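Local coordinates for ThermoDBP-single stranded DNA binding protein (Thermoproteus tenax, PDB 3TEK) that binds single-stranded DNA, probably through this domain, and appears to replace the canonical single-stranded DNA-binding protein in the Thermoproteales, at residues A[35-40]-A[98-103]. Sequence-based numbering, arbitrary orientation.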
# COMPACT_ATOMS: atom_id res chain seq x y z
N THR A 35 -4.70 -12.30 -0.11
CA THR A 35 -6.03 -11.67 -0.07
C THR A 35 -6.78 -11.91 -1.38
O THR A 35 -6.30 -12.63 -2.24
CB THR A 35 -5.92 -10.17 0.23
OG1 THR A 35 -7.23 -9.61 0.39
CG2 THR A 35 -5.18 -9.44 -0.88
N SER A 36 -7.94 -11.30 -1.52
CA SER A 36 -8.71 -11.40 -2.76
C SER A 36 -9.09 -9.99 -3.11
O SER A 36 -8.95 -9.09 -2.26
CB SER A 36 -9.98 -12.23 -2.57
OG SER A 36 -10.85 -11.63 -1.62
N ALA A 37 -9.55 -9.81 -4.36
CA ALA A 37 -9.98 -8.50 -4.88
C ALA A 37 -11.13 -7.90 -4.07
O ALA A 37 -11.08 -6.73 -3.68
CB ALA A 37 -10.38 -8.59 -6.35
N GLY A 38 -12.15 -8.70 -3.79
CA GLY A 38 -13.25 -8.27 -2.95
C GLY A 38 -12.80 -7.75 -1.59
O GLY A 38 -13.29 -6.72 -1.12
N ARG A 39 -11.88 -8.46 -0.94
CA ARG A 39 -11.41 -8.07 0.40
C ARG A 39 -10.58 -6.82 0.34
O ARG A 39 -10.73 -5.91 1.15
CB ARG A 39 -10.54 -9.15 1.03
CG ARG A 39 -11.27 -10.42 1.45
CD ARG A 39 -10.30 -11.38 2.18
NE ARG A 39 -9.44 -10.70 3.16
CZ ARG A 39 -9.82 -10.26 4.35
NH1 ARG A 39 -11.07 -10.40 4.78
NH2 ARG A 39 -8.92 -9.67 5.14
N LEU A 40 -9.68 -6.78 -0.63
CA LEU A 40 -8.68 -5.71 -0.68
C LEU A 40 -9.25 -4.42 -1.28
O LEU A 40 -9.04 -3.34 -0.73
CB LEU A 40 -7.46 -6.16 -1.49
CG LEU A 40 -6.36 -5.10 -1.65
CD1 LEU A 40 -5.71 -4.69 -0.31
CD2 LEU A 40 -5.34 -5.62 -2.68
N LYS A 98 -6.49 -0.09 -10.67
CA LYS A 98 -6.46 -0.05 -12.14
C LYS A 98 -5.41 -1.03 -12.70
O LYS A 98 -5.66 -1.79 -13.63
CB LYS A 98 -6.16 1.37 -12.62
CG LYS A 98 -6.37 1.56 -14.13
CD LYS A 98 -6.41 3.04 -14.56
CE LYS A 98 -5.13 3.50 -15.24
NZ LYS A 98 -5.30 4.81 -15.98
N TRP A 99 -4.21 -0.96 -12.16
CA TRP A 99 -3.18 -1.91 -12.51
C TRP A 99 -3.68 -3.37 -12.34
O TRP A 99 -3.43 -4.20 -13.22
CB TRP A 99 -1.92 -1.67 -11.68
CG TRP A 99 -0.95 -2.73 -11.86
CD1 TRP A 99 -0.09 -2.88 -12.90
CD2 TRP A 99 -0.74 -3.86 -11.00
NE1 TRP A 99 0.65 -4.03 -12.74
CE2 TRP A 99 0.28 -4.65 -11.58
CE3 TRP A 99 -1.30 -4.27 -9.79
CZ2 TRP A 99 0.75 -5.84 -10.99
CZ3 TRP A 99 -0.83 -5.43 -9.19
CH2 TRP A 99 0.18 -6.21 -9.80
N PHE A 100 -4.37 -3.67 -11.24
CA PHE A 100 -4.79 -5.06 -10.96
C PHE A 100 -5.82 -5.54 -11.97
O PHE A 100 -5.69 -6.60 -12.53
CB PHE A 100 -5.40 -5.21 -9.58
CG PHE A 100 -5.87 -6.61 -9.30
CD1 PHE A 100 -4.97 -7.60 -8.96
CD2 PHE A 100 -7.21 -6.94 -9.41
CE1 PHE A 100 -5.40 -8.92 -8.70
CE2 PHE A 100 -7.67 -8.25 -9.17
CZ PHE A 100 -6.76 -9.25 -8.81
N PHE A 101 -6.84 -4.73 -12.19
CA PHE A 101 -7.91 -5.14 -13.06
C PHE A 101 -7.57 -5.04 -14.52
O PHE A 101 -7.99 -5.87 -15.29
CB PHE A 101 -9.19 -4.38 -12.75
CG PHE A 101 -9.84 -4.85 -11.50
CD1 PHE A 101 -10.50 -6.07 -11.47
CD2 PHE A 101 -9.77 -4.08 -10.33
CE1 PHE A 101 -11.10 -6.53 -10.31
CE2 PHE A 101 -10.38 -4.52 -9.17
CZ PHE A 101 -11.04 -5.75 -9.15
N GLU A 102 -6.80 -4.03 -14.90
CA GLU A 102 -6.57 -3.76 -16.32
C GLU A 102 -5.27 -4.35 -16.86
O GLU A 102 -5.14 -4.50 -18.08
CB GLU A 102 -6.62 -2.27 -16.60
CG GLU A 102 -7.96 -1.65 -16.25
CD GLU A 102 -8.11 -0.20 -16.71
OE1 GLU A 102 -9.04 0.46 -16.21
OE2 GLU A 102 -7.33 0.26 -17.57
N GLU A 103 -4.32 -4.67 -15.98
CA GLU A 103 -3.06 -5.27 -16.41
C GLU A 103 -2.85 -6.65 -15.81
O GLU A 103 -2.65 -7.62 -16.53
CB GLU A 103 -1.89 -4.34 -16.10
CG GLU A 103 -1.85 -3.07 -16.94
CD GLU A 103 -0.81 -2.09 -16.44
OE1 GLU A 103 -1.19 -1.01 -15.91
OE2 GLU A 103 0.39 -2.39 -16.56
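Ala37 and Phe100 bring the two backbones nearest, at 8.7 Å between their CA atoms, a gap bridged by side chains and crossed by no hydrogen bond. Ala37 CB points toward the long helix and meets two aromatic rings at once. It lies 3.9 Å from Phe100 CE2 and 4.0 Å from Phe101 CZ, oblique to both rings. The two phenylalanines, consecutive on the helix, also pack on each other: the edge of the Phe100 ring is presented to a face of Phe101, with Phe100 CD2 3.7 Å above that ring's plane and over its centre. Their first torsions differ. Phe100 has CG opposite its backbone N (chi1 178°), which sends the ring out toward Ala37, whereas Phe101 has CG opposite its carbonyl carbon (chi1 -75°), bringing the far end of the ring, CZ, to the same methyl group. Ala37 opens its short helix directly after the N-cap Ser36, whose OG accepts a weak, long bond from Arg39 N at 3.4 Å. The first turn is closed more firmly by Leu40 N to Ser36 O, 2.9 Å. The contact is thus a small hydrophobic join between the start of helix 37-41 and helix 83-108, in the single-stranded DNA-binding domain. Phe100 also meets the ring of Phe116 and touches Val105 and Leu110, while Thr35 and Leu40 rest on Phe116 too, the first residue of strand 116-124; Trp99 packs on Ile118 of that strand and on Thr138 and Leu140 of strand 131-142, its neighbour in the four-stranded antiparallel sheet.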